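Local coordinates for PEXRD2 family secreted RXLR effector peptide, putative (Phytophthora infestans, PDB 3ZRG), which is the effector domain of a secreted RxLR protein that enhances pathogen colonization of Nicotiana benthamiana leaves and induces a weak cell-death response, at residues A[26-31]-A[52-57]; A[11-16]-A[58-63]. All coordinates share one frame; numbering follows the deposited sequence.

Contact 1 of 2, residues A[26-31]-A[52-57]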
ATOM      1  N   LEU A  26      10.512  -1.028   6.539  1.00 15.52           N
ATOM      2  CA  LEU A  26      10.976  -1.948   5.475  1.00 16.74           C
ATOM      3  C   LEU A  26      11.957  -1.325   4.447  1.00 17.58           C
ATOM      4  O   LEU A  26      12.475  -2.013   3.566  1.00 18.77           O
ATOM      5  CB  LEU A  26       9.766  -2.494   4.712  1.00 14.99           C
ATOM      6  CG  LEU A  26       8.816  -3.406   5.514  1.00 17.24           C
ATOM      7  CD1 LEU A  26       7.539  -3.713   4.715  1.00 15.80           C
ATOM      8  CD2 LEU A  26       9.456  -4.685   6.012  1.00 20.21           C
ATOM      9  N   LYS A  27      12.185  -0.026   4.564  1.00 17.55           N
ATOM     10  CA  LYS A  27      13.038   0.728   3.626  1.00 18.46           C
ATOM     11  C   LYS A  27      12.494   0.604   2.199  1.00 16.54           C
ATOM     12  O   LYS A  27      13.233   0.422   1.189  1.00 17.58           O
ATOM     13  CB  LYS A  27      14.512   0.290   3.741  1.00 20.04           C
ATOM     14  CG  LYS A  27      15.075   0.317   5.165  1.00 25.74           C
ATOM     15  CD  LYS A  27      14.844   1.660   5.855  1.00 27.98           C
ATOM     16  N   LEU A  28      11.178   0.738   2.095  1.00 14.56           N
ATOM     17  CA  LEU A  28      10.473   0.569   0.847  1.00 15.59           C
ATOM     18  C   LEU A  28       9.869   1.876   0.279  1.00 15.91           C
ATOM     19  O   LEU A  28       9.379   1.911  -0.834  1.00 14.61           O
ATOM     20  CB  LEU A  28       9.341  -0.404   1.101  1.00 15.51           C
ATOM     21  CG  LEU A  28       9.195  -1.632   0.215  1.00 19.90           C
ATOM     22  CD1 LEU A  28      10.506  -2.322  -0.164  1.00 22.00           C
ATOM     23  CD2 LEU A  28       8.187  -2.541   0.863  1.00 17.04           C
ATOM     24  N   THR A  29       9.922   2.957   1.035  1.00 17.97           N
ATOM     25  CA  THR A  29       9.172   4.163   0.666  0.50 18.06           C
ATOM     26  C   THR A  29       9.605   4.730  -0.681  1.00 18.35           C
ATOM     27  O   THR A  29       8.785   5.085  -1.528  1.00 18.81           O
ATOM     28  CB  THR A  29       9.296   5.274   1.723  0.50 19.41           C
ATOM     29  OG1 THR A  29       9.283   4.717   3.049  0.50 18.97           O
ATOM     30  CG2 THR A  29       8.136   6.250   1.568  0.50 20.78           C
ATOM     31  N   ASP A  30      10.913   4.830  -0.878  1.00 18.32           N
ATOM     32  CA  ASP A  30      11.403   5.347  -2.143  1.00 19.02           C
ATOM     33  C   ASP A  30      11.131   4.413  -3.339  1.00 17.65           C
ATOM     34  O   ASP A  30      10.839   4.881  -4.423  1.00 16.44           O
ATOM     35  CB  ASP A  30      12.888   5.676  -2.057  1.00 22.01           C
ATOM     36  CG  ASP A  30      13.208   6.801  -1.062  1.00 25.35           C
ATOM     37  OD1 ASP A  30      12.286   7.460  -0.510  1.00 30.11           O
ATOM     38  OD2 ASP A  30      14.409   6.986  -0.800  1.00 26.20           O
ATOM     39  N   LYS A  31      11.244   3.102  -3.121  1.00 16.63           N
ATOM     40  CA  LYS A  31      10.950   2.105  -4.129  1.00 15.88           C
ATOM     41  C   LYS A  31       9.474   2.162  -4.525  1.00 15.30           C
ATOM     42  O   LYS A  31       9.118   1.920  -5.681  1.00 16.22           O
ATOM     43  CB  LYS A  31      11.311   0.717  -3.604  1.00 16.77           C
ATOM     44  CG  LYS A  31      12.763   0.377  -3.700  1.00 20.57           C
ATOM     45  CD  LYS A  31      13.146  -0.843  -2.867  1.00 24.57           C
ATOM     46  CE  LYS A  31      14.634  -1.220  -3.099  1.00 28.51           C
ATOM     47  NZ  LYS A  31      15.146  -2.266  -2.116  1.00 30.22           N
ATOM     48  N   LYS A  52       5.093  -8.009  -0.167  1.00 14.26           N
ATOM     49  CA  LYS A  52       4.096  -8.984   0.283  1.00 14.87           C
ATOM     50  C   LYS A  52       3.703  -8.671   1.745  1.00 13.72           C
ATOM     51  O   LYS A  52       2.534  -8.660   2.085  1.00 13.53           O
ATOM     52  CB  LYS A  52       4.616 -10.414   0.133  1.00 17.51           C
ATOM     53  CG  LYS A  52       3.564 -11.497   0.479  1.00 20.45           C
ATOM     54  CD  LYS A  52       4.161 -12.878   0.548  1.00 26.17           C
ATOM     55  CE  LYS A  52       4.582 -13.384  -0.797  1.00 29.86           C
ATOM     56  NZ  LYS A  52       3.445 -13.597  -1.730  1.00 30.08           N
ATOM     57  N   LYS A  53       4.692  -8.402   2.585  1.00 13.04           N
ATOM     58  CA  LYS A  53       4.462  -8.085   3.982  1.00 12.95           C
ATOM     59  C   LYS A  53       3.723  -6.775   4.085  1.00 11.95           C
ATOM     60  O   LYS A  53       2.755  -6.654   4.850  1.00 10.42           O
ATOM     61  CB  LYS A  53       5.797  -7.978   4.756  1.00 13.11           C
ATOM     62  CG  LYS A  53       6.493  -9.299   5.092  1.00 17.98           C
ATOM     63  CD  LYS A  53       7.842  -8.929   5.801  1.00 18.51           C
ATOM     64  CE  LYS A  53       8.762 -10.048   6.096  1.00 22.71           C
ATOM     65  NZ  LYS A  53       9.895  -9.441   6.873  1.00 21.47           N
ATOM     66  N   LEU A  54       4.167  -5.767   3.331  1.00 11.35           N
ATOM     67  CA  LEU A  54       3.506  -4.461   3.374  1.00 11.62           C
ATOM     68  C   LEU A  54       2.001  -4.528   3.010  1.00 11.83           C
ATOM     69  O   LEU A  54       1.109  -3.942   3.684  1.00 12.85           O
ATOM     70  CB  LEU A  54       4.255  -3.486   2.471  1.00 11.25           C
ATOM     71  CG  LEU A  54       3.672  -2.076   2.465  1.00 13.15           C
ATOM     72  CD1 LEU A  54       3.673  -1.400   3.900  1.00 10.17           C
ATOM     73  CD2 LEU A  54       4.370  -1.258   1.396  1.00 16.72           C
ATOM     74  N   LEU A  55       1.706  -5.267   1.946  1.00 10.73           N
ATOM     75  CA  LEU A  55       0.333  -5.370   1.463  1.00 10.59           C
ATOM     76  C   LEU A  55      -0.491  -6.221   2.442  1.00 11.19           C
ATOM     77  O   LEU A  55      -1.663  -5.963   2.615  1.00 12.20           O
ATOM     78  CB  LEU A  55       0.321  -5.942   0.061  1.00 11.23           C
ATOM     79  CG  LEU A  55       0.844  -4.979  -1.006  1.00 10.54           C
ATOM     80  CD1 LEU A  55       0.882  -5.767  -2.348  1.00 13.63           C
ATOM     81  CD2 LEU A  55      -0.013  -3.697  -1.080  1.00 12.43           C
ATOM     82  N   ARG A  56       0.103  -7.230   3.077  1.00 11.26           N
ATOM     83  CA  ARG A  56      -0.530  -7.980   4.150  0.50 12.20           C
ATOM     84  C   ARG A  56      -1.003  -7.068   5.296  1.00 11.81           C
ATOM     85  O   ARG A  56      -2.139  -7.151   5.778  1.00 12.09           O
ATOM     86  CB  ARG A  56       0.487  -8.992   4.693  0.50 12.89           C
ATOM     87  CG  ARG A  56      -0.123  -9.995   5.611  0.50 14.42           C
ATOM     88  CD  ARG A  56      -1.375 -10.558   4.975  0.50 18.65           C
ATOM     89  NE  ARG A  56      -2.231 -11.165   5.971  0.50 20.21           N
ATOM     90  CZ  ARG A  56      -3.353 -10.620   6.434  0.50 19.69           C
ATOM     91  NH1 ARG A  56      -3.796  -9.441   5.957  0.50 10.93           N
ATOM     92  NH2 ARG A  56      -4.034 -11.288   7.359  0.50 22.03           N
ATOM     93  N   TYR A  57      -0.073  -6.239   5.750  1.00 10.56           N
ATOM     94  CA  TYR A  57      -0.364  -5.245   6.825  1.00  9.80           C
ATOM     95  C   TYR A  57      -1.458  -4.253   6.407  1.00 10.18           C
ATOM     96  O   TYR A  57      -2.347  -3.964   7.177  1.00 10.52           O
ATOM     97  CB  TYR A  57       0.916  -4.566   7.299  1.00  9.36           C
ATOM     98  CG  TYR A  57       0.667  -3.741   8.569  1.00  9.71           C
ATOM     99  CD1 TYR A  57       0.067  -4.303   9.697  1.00  9.83           C
ATOM    100  CD2 TYR A  57       0.966  -2.399   8.605  1.00  8.95           C
ATOM    101  CE1 TYR A  57      -0.142  -3.578  10.824  1.00 10.19           C
ATOM    102  CE2 TYR A  57       0.728  -1.643   9.713  1.00  8.60           C
ATOM    103  CZ  TYR A  57       0.175  -2.226  10.843  1.00  9.94           C
ATOM    104  OH  TYR A  57      -0.088  -1.508  12.009  1.00  8.92           O
TER

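Contact 2 of 2, residues A[11-16]-A[58-63]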
ATOM      1  N   THR A  11       0.092  -6.378  17.186  1.00 13.28           N
ATOM      2  CA  THR A  11       1.079  -5.637  17.990  1.00 14.35           C
ATOM      3  C   THR A  11       1.490  -4.337  17.275  1.00 12.83           C
ATOM      4  O   THR A  11       1.503  -3.235  17.883  1.00 13.34           O
ATOM      5  CB  THR A  11       2.288  -6.540  18.298  1.00 15.15           C
ATOM      6  OG1 THR A  11       1.843  -7.676  19.075  1.00 17.76           O
ATOM      7  CG2 THR A  11       3.395  -5.754  19.006  1.00 19.73           C
ATOM      8  N   MET A  12       1.753  -4.439  15.982  1.00 11.66           N
ATOM      9  CA  MET A  12       2.066  -3.240  15.154  1.00 10.95           C
ATOM     10  C   MET A  12       0.934  -2.202  15.161  1.00 11.19           C
ATOM     11  O   MET A  12       1.167  -1.014  15.288  1.00 10.52           O
ATOM     12  CB  MET A  12       2.340  -3.674  13.708  1.00 11.04           C
ATOM     13  CG  MET A  12       3.618  -4.512  13.609  1.00 12.77           C
ATOM     14  SD  MET A  12       3.714  -5.426  12.053  1.00 15.79           S
ATOM     15  CE  MET A  12       3.522  -4.109  10.882  1.00 14.28           C
ATOM     16  N   LEU A  13      -0.295  -2.661  15.009  1.00 10.39           N
ATOM     17  CA  LEU A  13      -1.461  -1.753  15.009  1.00 10.10           C
ATOM     18  C   LEU A  13      -1.708  -1.125  16.378  1.00 11.08           C
ATOM     19  O   LEU A  13      -1.992   0.097  16.462  1.00 11.45           O
ATOM     20  CB  LEU A  13      -2.692  -2.464  14.495  1.00 10.95           C
ATOM     21  CG  LEU A  13      -3.940  -1.617  14.265  1.00  9.80           C
ATOM     22  CD1 LEU A  13      -3.599  -0.310  13.513  1.00 11.90           C
ATOM     23  CD2 LEU A  13      -5.097  -2.388  13.581  1.00 11.92           C
ATOM     24  N   LYS A  14      -1.558  -1.897  17.447  1.00 11.67           N
ATOM     25  CA  LYS A  14      -1.615  -1.353  18.842  1.00 12.87           C
ATOM     26  C   LYS A  14      -0.543  -0.282  19.026  1.00 13.49           C
ATOM     27  O   LYS A  14      -0.772   0.722  19.761  1.00 14.79           O
ATOM     28  CB  LYS A  14      -1.385  -2.440  19.905  1.00 14.36           C
ATOM     29  CG  LYS A  14      -2.543  -3.362  20.054  1.00 19.21           C
ATOM     30  CD  LYS A  14      -2.141  -4.467  21.037  1.00 24.48           C
ATOM     31  CE  LYS A  14      -3.324  -5.175  21.680  1.00 30.44           C
ATOM     32  N   ALA A  15       0.617  -0.473  18.379  1.00 11.89           N
ATOM     33  CA  ALA A  15       1.731   0.486  18.494  1.00 13.42           C
ATOM     34  C   ALA A  15       1.453   1.770  17.708  1.00 13.47           C
ATOM     35  O   ALA A  15       2.145   2.789  17.914  1.00 15.11           O
ATOM     36  CB  ALA A  15       3.054  -0.129  18.062  1.00 12.78           C
ATOM     37  N   GLY A  16       0.379   1.757  16.904  1.00 12.51           N
ATOM     38  CA  GLY A  16       0.045   2.885  16.040  1.00 13.72           C
ATOM     39  C   GLY A  16       0.831   2.982  14.754  1.00 12.99           C
ATOM     40  O   GLY A  16       0.910   4.058  14.125  1.00 14.76           O
ATOM     41  N   LEU A  58      -1.425  -3.777   5.171  1.00 10.09           N
ATOM     42  CA  LEU A  58      -2.415  -2.833   4.658  1.00  9.09           C
ATOM     43  C   LEU A  58      -3.808  -3.433   4.759  1.00 10.97           C
ATOM     44  O   LEU A  58      -4.736  -2.788   5.266  1.00 11.42           O
ATOM     45  CB  LEU A  58      -2.058  -2.464   3.214  1.00  9.69           C
ATOM     46  CG  LEU A  58      -2.924  -1.412   2.521  1.00 12.32           C
ATOM     47  CD1 LEU A  58      -2.169  -0.848   1.302  1.00 13.77           C
ATOM     48  CD2 LEU A  58      -4.222  -2.034   2.102  1.00 16.13           C
ATOM     49  N   ASN A  59      -3.980  -4.688   4.294  1.00 12.20           N
ATOM     50  CA  ASN A  59      -5.306  -5.304   4.378  1.00 12.75           C
ATOM     51  C   ASN A  59      -5.731  -5.517   5.829  1.00 13.83           C
ATOM     52  O   ASN A  59      -6.896  -5.378   6.156  1.00 13.81           O
ATOM     53  CB  ASN A  59      -5.374  -6.628   3.610  1.00 14.33           C
ATOM     54  CG  ASN A  59      -5.515  -6.433   2.093  1.00 18.91           C
ATOM     55  OD1 ASN A  59      -5.610  -5.309   1.587  1.00 22.64           O
ATOM     56  ND2 ASN A  59      -5.519  -7.526   1.373  1.00 22.61           N
ATOM     57  N   TYR A  60      -4.770  -5.840   6.697  1.00 13.08           N
ATOM     58  CA  TYR A  60      -5.028  -6.022   8.145  1.00 13.10           C
ATOM     59  C   TYR A  60      -5.542  -4.738   8.779  1.00 12.38           C
ATOM     60  O   TYR A  60      -6.555  -4.722   9.472  1.00 12.85           O
ATOM     61  CB  TYR A  60      -3.741  -6.513   8.840  1.00 13.26           C
ATOM     62  CG  TYR A  60      -3.961  -6.816  10.295  1.00 13.77           C
ATOM     63  CD1 TYR A  60      -4.394  -8.063  10.699  1.00 15.26           C
ATOM     64  CD2 TYR A  60      -3.753  -5.836  11.271  1.00 10.95           C
ATOM     65  CE1 TYR A  60      -4.622  -8.346  12.053  1.00 16.75           C
ATOM     66  CE2 TYR A  60      -3.978  -6.099  12.599  1.00 11.93           C
ATOM     67  CZ  TYR A  60      -4.417  -7.358  12.989  1.00 14.20           C
ATOM     68  OH  TYR A  60      -4.633  -7.643  14.325  1.00 17.85           O
ATOM     69  N   VAL A  61      -4.859  -3.631   8.512  1.00 11.64           N
ATOM     70  CA  VAL A  61      -5.303  -2.365   9.054  1.00 11.37           C
ATOM     71  C   VAL A  61      -6.696  -1.989   8.529  1.00 11.43           C
ATOM     72  O   VAL A  61      -7.549  -1.556   9.307  1.00 11.72           O
ATOM     73  CB  VAL A  61      -4.281  -1.264   8.760  1.00 11.05           C
ATOM     74  CG1 VAL A  61      -4.817   0.084   9.256  1.00 11.82           C
ATOM     75  CG2 VAL A  61      -2.938  -1.604   9.429  1.00 11.07           C
ATOM     76  N   ALA A  62      -6.955  -2.179   7.219  1.00 12.68           N
ATOM     77  CA  ALA A  62      -8.288  -1.910   6.679  1.00 13.84           C
ATOM     78  C   ALA A  62      -9.377  -2.755   7.368  1.00 14.74           C
ATOM     79  O   ALA A  62     -10.447  -2.245   7.742  1.00 14.79           O
ATOM     80  CB  ALA A  62      -8.303  -2.101   5.150  1.00 13.90           C
ATOM     81  N   GLU A  63      -9.086  -4.034   7.632  1.00 14.21           N
ATOM     82  CA  GLU A  63     -10.072  -4.871   8.294  1.00 17.29           C
ATOM     83  C   GLU A  63     -10.346  -4.449   9.750  1.00 17.39           C
ATOM     84  O   GLU A  63     -11.404  -4.746  10.291  1.00 18.93           O
ATOM     85  CB  GLU A  63      -9.657  -6.335   8.214  1.00 17.92           C
ATOM     86  CG  GLU A  63      -9.745  -6.890   6.793  1.00 20.06           C
ATOM     87  CD  GLU A  63     -11.177  -7.247   6.306  1.00 22.09           C
ATOM     88  OE1 GLU A  63     -12.121  -7.144   7.066  1.00 24.58           O
ATOM     89  OE2 GLU A  63     -11.340  -7.628   5.138  1.00 26.94           O
TER

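Contact 1 of 2, residues A[26-31]-A[52-57]
Leu-26 and Leu-28 both turn toward Leu-54 and meet it at two different heights of its side chain. CD1 of Leu-26 lies 4.0 Å from CB of Leu-54, so this methyl reaches the root of its partner, close to the helix backbone; the two side chains cross at a slant. With chi2 at 171°, CD1 is the outstretched branch of Leu-26. Leu-54 has its CG anti to the backbone N (chi1 -179°), and its chi2 of 60° leaves CD2 as the branch that extends away from the helix. There CD2 passes CD2 of Leu-28 at 4.1 Å, the two leucines running past each other in opposite directions. All three leucines are buried and meet purely through carbon. Between Leu-26 and Leu-28, Lys-27 takes a positive phi and completes a Schellman motif after helix 19-25, and this turn brings the two leucines to the same partner. The carbonyl O of Leu-26 accepts a hydrogen bond from Lys-50 NZ. The contact thus joins the connection between helices 19-25 and 29-37 to the middle of helix 49-63, near the centre of this WY-like domain; Val-19 and Ala-23 of helix 19-25 also touch Leu-54, and Leu-58 of the second subunit packs on it as well.

Contact 2 of 2, residues A[11-16]-A[58-63]
Leu-13 and Val-61 bring their CA atoms to 7.1 Å where the last turn of helix 6-14 passes the C-terminal part of helix 49-63. One side chain of 11-16 does the work. Leu-13 holds its CG anti to the backbone N (chi1 -172°), which aims the fork of its two methyls at the other helix, and each methyl takes a different neighbour. CD2 approaches CE2 of Tyr-60 at 4.0 Å, meeting the ring obliquely, while CD1 stands 4.3 Å from CG2 of Val-61, a looser touch. The ring of Tyr-60 is also stacked with His-64, which itself contacts Leu-13, and the Tyr-60 side chain packs on Met-9 and Lys-10 of helix 6-14. At Gly-16 the chain leaves helical geometry in a Schellman motif: phi is 80°, a value that suits glycine, and its N bonds to the O of Leu-13. Val-61 touches Asp-20 of the second subunit. With just methyls and ring carbons meeting between the segments, the contact rests on dispersion and burial of apolar surface, and no polar bond between them fixes the direction in which the leucine meets its partners.

Overall arrangement
From the N terminus, the C-terminal end of helix 6-14 already belongs to contact 2 (11-16), whose partner waits until the end of helix 49-63, so that contact closes a long loop of 41 mostly helical residues. Contact 1 closes a shorter loop of 20 residues lying wholly within it, from the connection after helix 19-25 to the middle of helix 49-63. The two therefore nest, their centres about 14 Å apart. Tyr-57 bridges them: its OH lies 3.2 Å from N of Leu-13 and hydrogen-bonds to Met-17 O, while its ring meets that of Tyr-22. The two contacts tie helix 6-14 and the connection between helices 19-25 and 29-37 to the last helix, and both border the second subunit.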